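PDB 3OG2: beta-galactosidase from Trichoderma reesei, which probably hydrolyses terminal non-reducing beta-D-galactose residues in beta-D-galactosides, as a member of glycoside hydrolase family 35. Local coordinates for residues V654-L668 and G883-L895. Residues are numbered along the deposited sequence; the frame is centred on the assembly and turned at random.
Sequences VPELTKLKWYKVDSL and GIAFYAAKLPLHL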
loop_
_atom_site.group_PDB
_atom_site.type_symbol
_atom_site.label_atom_id
_atom_site.label_comp_id
_atom_site.label_asym_id
_atom_site.label_seq_id
_atom_site.Cartn_x
_atom_site.Cartn_y
_atom_site.Cartn_z
ATOM N N VAL A 654 -22.494 17.659 2.808
ATOM C CA VAL A 654 -21.245 18.439 2.826
ATOM C C VAL A 654 -21.434 19.636 1.899
ATOM O O VAL A 654 -22.332 19.672 1.047
ATOM C CB VAL A 654 -20.020 17.601 2.423
ATOM C CG1 VAL A 654 -19.668 16.555 3.479
ATOM C CG2 VAL A 654 -20.289 17.045 1.036
ATOM N N PRO A 655 -20.614 20.647 2.086
ATOM C CA PRO A 655 -20.790 21.854 1.272
ATOM C C PRO A 655 -20.580 21.536 -0.211
ATOM O O PRO A 655 -19.795 20.653 -0.559
ATOM C CB PRO A 655 -19.680 22.785 1.753
ATOM C CG PRO A 655 -19.208 22.235 3.035
ATOM C CD PRO A 655 -19.478 20.768 3.031
ATOM N N GLU A 656 -21.312 22.277 -1.034
ATOM C CA GLU A 656 -21.130 22.358 -2.473
ATOM C C GLU A 656 -19.892 23.172 -2.852
ATOM O O GLU A 656 -19.825 24.372 -2.582
ATOM C CB GLU A 656 -22.369 23.014 -3.116
ATOM C CG GLU A 656 -23.633 22.215 -2.886
ATOM C CD GLU A 656 -24.849 22.873 -3.519
ATOM O OE1 GLU A 656 -25.773 23.290 -2.771
ATOM O OE2 GLU A 656 -24.810 22.935 -4.774
ATOM N N LEU A 657 -18.897 22.561 -3.484
ATOM C CA LEU A 657 -17.685 23.304 -3.838
ATOM C C LEU A 657 -17.968 24.430 -4.829
ATOM O O LEU A 657 -17.286 25.449 -4.867
ATOM C CB LEU A 657 -16.637 22.339 -4.425
ATOM C CG LEU A 657 -16.197 21.219 -3.469
ATOM C CD1 LEU A 657 -15.058 20.443 -4.129
ATOM C CD2 LEU A 657 -15.743 21.763 -2.142
ATOM N N THR A 658 -18.957 24.258 -5.657
ATOM C CA THR A 658 -19.173 25.313 -6.653
ATOM C C THR A 658 -19.730 26.574 -6.007
ATOM O O THR A 658 -19.643 27.656 -6.614
ATOM C CB THR A 658 -20.131 24.865 -7.763
ATOM O OG1 THR A 658 -21.443 24.695 -7.207
ATOM C CG2 THR A 658 -19.673 23.506 -8.282
ATOM N N LYS A 659 -20.289 26.444 -4.802
ATOM C CA LYS A 659 -20.844 27.618 -4.105
ATOM C C LYS A 659 -19.852 28.254 -3.121
ATOM O O LYS A 659 -20.175 29.261 -2.447
ATOM C CB LYS A 659 -22.106 27.236 -3.360
ATOM C CG LYS A 659 -23.326 26.833 -4.153
ATOM C CD LYS A 659 -23.476 27.548 -5.483
ATOM C CE LYS A 659 -24.605 26.914 -6.294
ATOM N NZ LYS A 659 -25.907 27.055 -5.570
ATOM N N LEU A 660 -18.633 27.724 -3.052
ATOM C CA LEU A 660 -17.633 28.408 -2.213
ATOM C C LEU A 660 -17.285 29.769 -2.779
ATOM O O LEU A 660 -17.585 30.068 -3.922
ATOM C CB LEU A 660 -16.339 27.575 -2.034
ATOM C CG LEU A 660 -16.550 26.186 -1.400
ATOM C CD1 LEU A 660 -15.226 25.438 -1.399
ATOM C CD2 LEU A 660 -17.157 26.246 -0.001
ATOM N N LYS A 661 -16.640 30.581 -1.990
ATOM C CA LYS A 661 -16.181 31.898 -2.484
ATOM C C LYS A 661 -14.762 31.720 -3.018
ATOM O O LYS A 661 -13.772 31.674 -2.258
ATOM C CB LYS A 661 -16.247 32.918 -1.357
ATOM C CG LYS A 661 -15.917 34.299 -1.822
ATOM C CD LYS A 661 -16.160 35.359 -0.751
ATOM C CE LYS A 661 -15.850 36.723 -1.357
ATOM N NZ LYS A 661 -15.550 37.754 -0.343
ATOM N N TRP A 662 -14.638 31.542 -4.310
ATOM C CA TRP A 662 -13.364 31.267 -4.967
ATOM C C TRP A 662 -12.597 32.567 -5.265
ATOM O O TRP A 662 -13.180 33.537 -5.721
ATOM C CB TRP A 662 -13.552 30.535 -6.298
ATOM C CG TRP A 662 -13.947 29.094 -6.068
ATOM C CD1 TRP A 662 -15.212 28.586 -6.111
ATOM C CD2 TRP A 662 -13.086 27.994 -5.755
ATOM N NE1 TRP A 662 -15.196 27.230 -5.847
ATOM C CE2 TRP A 662 -13.891 26.827 -5.620
ATOM C CE3 TRP A 662 -11.700 27.896 -5.569
ATOM C CZ2 TRP A 662 -13.346 25.579 -5.319
ATOM C CZ3 TRP A 662 -11.147 26.666 -5.273
ATOM C CH2 TRP A 662 -11.947 25.522 -5.148
ATOM N N TYR A 663 -11.294 32.511 -5.023
ATOM C CA TYR A 663 -10.383 33.590 -5.333
ATOM C C TYR A 663 -9.410 33.081 -6.380
ATOM O O TYR A 663 -9.018 31.931 -6.322
ATOM C CB TYR A 663 -9.601 34.019 -4.083
ATOM C CG TYR A 663 -10.484 34.766 -3.101
ATOM C CD1 TYR A 663 -11.294 34.139 -2.153
ATOM C CD2 TYR A 663 -10.500 36.160 -3.124
ATOM C CE1 TYR A 663 -12.073 34.907 -1.283
ATOM C CE2 TYR A 663 -11.267 36.916 -2.265
ATOM C CZ TYR A 663 -12.047 36.267 -1.348
ATOM O OH TYR A 663 -12.805 37.068 -0.523
ATOM N N LYS A 664 -8.979 33.967 -7.272
ATOM C CA LYS A 664 -8.080 33.568 -8.357
ATOM C C LYS A 664 -6.821 34.412 -8.388
ATOM O O LYS A 664 -6.892 35.621 -8.124
ATOM C CB LYS A 664 -8.855 33.735 -9.668
ATOM C CG LYS A 664 -8.055 33.463 -10.943
ATOM C CD LYS A 664 -8.862 33.872 -12.168
ATOM C CE LYS A 664 -8.121 33.578 -13.453
ATOM N NZ LYS A 664 -8.394 34.543 -14.551
ATOM N N VAL A 665 -5.715 33.788 -8.791
ATOM C CA VAL A 665 -4.487 34.540 -9.053
ATOM C C VAL A 665 -3.863 33.996 -10.340
ATOM O O VAL A 665 -3.866 32.785 -10.564
ATOM C CB VAL A 665 -3.547 34.528 -7.840
ATOM C CG1 VAL A 665 -3.011 33.145 -7.509
ATOM C CG2 VAL A 665 -2.354 35.472 -8.080
ATOM N N ASP A 666 -3.344 34.895 -11.183
ATOM C CA ASP A 666 -2.568 34.433 -12.355
ATOM C C ASP A 666 -1.317 33.742 -11.885
ATOM O O ASP A 666 -0.555 34.323 -11.108
ATOM C CB ASP A 666 -2.235 35.662 -13.179
ATOM C CG ASP A 666 -1.557 35.321 -14.503
ATOM O OD1 ASP A 666 -1.239 34.169 -14.842
ATOM O OD2 ASP A 666 -1.369 36.301 -15.264
ATOM N N SER A 667 -1.132 32.510 -12.342
ATOM C CA SER A 667 0.082 31.820 -11.953
ATOM C C SER A 667 1.043 31.651 -13.124
ATOM O O SER A 667 1.932 30.805 -13.079
ATOM C CB SER A 667 -0.242 30.465 -11.330
ATOM O OG SER A 667 0.959 29.853 -10.787
ATOM N N LEU A 668 0.908 32.501 -14.142
ATOM C CA LEU A 668 1.969 32.638 -15.140
ATOM C C LEU A 668 2.266 34.116 -15.385
ATOM O O LEU A 668 2.232 34.642 -16.518
ATOM C CB LEU A 668 1.558 31.875 -16.393
ATOM C CG LEU A 668 2.704 31.554 -17.357
ATOM C CD1 LEU A 668 3.742 30.598 -16.760
ATOM C CD2 LEU A 668 2.098 30.992 -18.671
ATOM N N GLY A 883 -2.524 29.142 -20.451
ATOM C CA GLY A 883 -1.932 29.846 -19.311
ATOM C C GLY A 883 -2.217 29.035 -18.066
ATOM O O GLY A 883 -2.616 27.867 -18.105
ATOM N N ILE A 884 -1.938 29.630 -16.911
ATOM C CA ILE A 884 -2.013 28.889 -15.648
ATOM C C ILE A 884 -2.603 29.822 -14.612
ATOM O O ILE A 884 -2.078 30.938 -14.382
ATOM C CB ILE A 884 -0.632 28.354 -15.163
ATOM C CG1 ILE A 884 0.100 27.608 -16.272
ATOM C CG2 ILE A 884 -0.851 27.486 -13.915
ATOM C CD1 ILE A 884 1.450 27.061 -15.890
ATOM N N ALA A 885 -3.686 29.391 -13.973
ATOM C CA ALA A 885 -4.297 30.173 -12.908
ATOM C C ALA A 885 -4.373 29.347 -11.639
ATOM O O ALA A 885 -4.425 28.134 -11.726
ATOM C CB ALA A 885 -5.734 30.532 -13.255
ATOM N N PHE A 886 -4.370 29.979 -10.492
ATOM C CA PHE A 886 -4.546 29.233 -9.265
ATOM C C PHE A 886 -5.779 29.783 -8.538
ATOM O O PHE A 886 -5.949 31.000 -8.469
ATOM C CB PHE A 886 -3.280 29.369 -8.390
ATOM C CG PHE A 886 -3.468 28.703 -7.039
ATOM C CD1 PHE A 886 -3.630 27.333 -6.932
ATOM C CD2 PHE A 886 -3.464 29.464 -5.873
ATOM C CE1 PHE A 886 -3.787 26.724 -5.694
ATOM C CE2 PHE A 886 -3.655 28.860 -4.630
ATOM C CZ PHE A 886 -3.812 27.467 -4.520
ATOM N N TYR A 887 -6.568 28.874 -8.028
ATOM C CA TYR A 887 -7.825 29.161 -7.366
ATOM C C TYR A 887 -7.786 28.686 -5.926
ATOM O O TYR A 887 -7.375 27.555 -5.660
ATOM C CB TYR A 887 -8.959 28.462 -8.083
ATOM C CG TYR A 887 -9.125 28.898 -9.534
ATOM C CD1 TYR A 887 -8.505 28.234 -10.582
ATOM C CD2 TYR A 887 -9.924 30.009 -9.813
ATOM C CE1 TYR A 887 -8.682 28.671 -11.875
ATOM C CE2 TYR A 887 -10.108 30.440 -11.112
ATOM C CZ TYR A 887 -9.491 29.762 -12.157
ATOM O OH TYR A 887 -9.634 30.153 -13.465
ATOM N N ALA A 888 -8.248 29.514 -4.996
ATOM C CA ALA A 888 -8.261 29.132 -3.596
ATOM C C ALA A 888 -9.634 29.436 -2.982
ATOM O O ALA A 888 -10.259 30.435 -3.328
ATOM C CB ALA A 888 -7.201 29.855 -2.765
ATOM N N ALA A 889 -10.045 28.587 -2.035
ATOM C CA ALA A 889 -11.332 28.851 -1.360
ATOM C C ALA A 889 -11.286 28.276 0.032
ATOM O O ALA A 889 -10.624 27.247 0.253
ATOM C CB ALA A 889 -12.510 28.290 -2.140
ATOM N N LYS A 890 -11.990 28.887 0.965
ATOM C CA LYS A 890 -12.165 28.331 2.269
ATOM C C LYS A 890 -13.317 27.321 2.234
ATOM O O LYS A 890 -14.379 27.567 1.690
ATOM C CB LYS A 890 -12.522 29.469 3.257
ATOM C CG LYS A 890 -12.592 28.967 4.694
ATOM C CD LYS A 890 -13.007 30.126 5.618
ATOM C CE LYS A 890 -11.833 30.852 6.217
ATOM N NZ LYS A 890 -12.296 32.084 6.951
ATOM N N LEU A 891 -13.070 26.157 2.839
ATOM C CA LEU A 891 -14.052 25.084 2.928
ATOM C C LEU A 891 -14.257 24.777 4.393
ATOM O O LEU A 891 -13.481 24.050 4.973
ATOM C CB LEU A 891 -13.552 23.846 2.166
ATOM C CG LEU A 891 -14.361 22.551 2.336
ATOM C CD1 LEU A 891 -15.791 22.682 1.875
ATOM C CD2 LEU A 891 -13.604 21.405 1.618
ATOM N N PRO A 892 -15.291 25.311 5.026
ATOM C CA PRO A 892 -15.597 24.935 6.402
ATOM C C PRO A 892 -16.223 23.547 6.415
ATOM O O PRO A 892 -17.068 23.269 5.578
ATOM C CB PRO A 892 -16.615 25.978 6.865
ATOM C CG PRO A 892 -16.610 27.001 5.806
ATOM C CD PRO A 892 -16.240 26.308 4.513
ATOM N N LEU A 893 -15.840 22.708 7.349
ATOM C CA LEU A 893 -16.491 21.411 7.514
ATOM C C LEU A 893 -16.935 21.273 8.945
ATOM O O LEU A 893 -16.235 21.762 9.845
ATOM C CB LEU A 893 -15.520 20.251 7.241
ATOM C CG LEU A 893 -15.147 20.079 5.772
ATOM C CD1 LEU A 893 -14.107 18.960 5.635
ATOM C CD2 LEU A 893 -16.377 19.828 4.911
ATOM N N HIS A 894 -18.082 20.692 9.237
ATOM C CA HIS A 894 -18.597 20.501 10.590
ATOM C C HIS A 894 -19.284 19.134 10.562
ATOM O O HIS A 894 -20.490 19.022 10.429
ATOM C CB HIS A 894 -19.546 21.665 10.970
ATOM C CG HIS A 894 -18.733 22.954 11.041
ATOM N ND1 HIS A 894 -18.658 23.883 9.994
ATOM C CD2 HIS A 894 -17.834 23.407 11.949
ATOM C CE1 HIS A 894 -17.831 24.845 10.276
ATOM N NE2 HIS A 894 -17.331 24.585 11.473
ATOM N N LEU A 895 -18.490 18.090 10.586
ATOM C CA LEU A 895 -18.939 16.725 10.484
ATOM C C LEU A 895 -18.720 15.975 11.798
ATOM O O LEU A 895 -17.791 16.311 12.538
ATOM C CB LEU A 895 -18.138 16.016 9.346
ATOM C CG LEU A 895 -18.439 16.562 7.945
ATOM C CD1 LEU A 895 -17.419 16.002 6.945
ATOM C CD2 LEU A 895 -19.846 16.222 7.503
HETATM O O HOH W 1 -13.318 31.395 0.389
HETATM O O HOH W 2 -15.696 29.794 0.762
HETATM O O HOH W 3 -1.887 32.584 -17.159
#
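Ala889 sets its methyl over one face of the Trp662 indole, a CH-pi contact with CB 3.6 Å from the centroid of the six-membered ring and 16° off its normal, while the backbone of Tyr887 and Ala888 passes along the ring's edge. The indole is fixed in rotation by NE1, which donates to Leu657 O at 2.9 Å; Leu660 N reaches that same oxygen from the opposite face of its carbonyl plane. An alanine in place of Trp662 would probably leave the Ala889 methyl without its aromatic cover and Leu657 O with one donor fewer. The Tyr887 ring meets the Lys664 chain side by side, Tyr887 CE2 lying 3.7 Å from Lys664 CG; with the lysine CG anti to its own N (chi1 176°), the chain runs on until CE nears Tyr887 OH. Strand 663-666 is outermost in a five-stranded antiparallel sheet, hydrogen-bonded to 883-894 of a second all-beta domain, with Thr863 meeting Lys664 on its outer side. Paired backbone bonds join Tyr663 with Ala888 and Val665 with Phe886, and strand 953-962 flanks 883-894 beyond. Past the bonded pairs, two waters bridge Lys661 to Lys890. Pro655 crosses Leu891 at about a right angle, CG to CD1 3.6 Å. At the other end Ser667 N donates to Ile884 O at 2.7 Å, and Asp666 closes an Asx turn, OD1 accepting from Leu668 N while OD2 forms a salt bridge with Arg672.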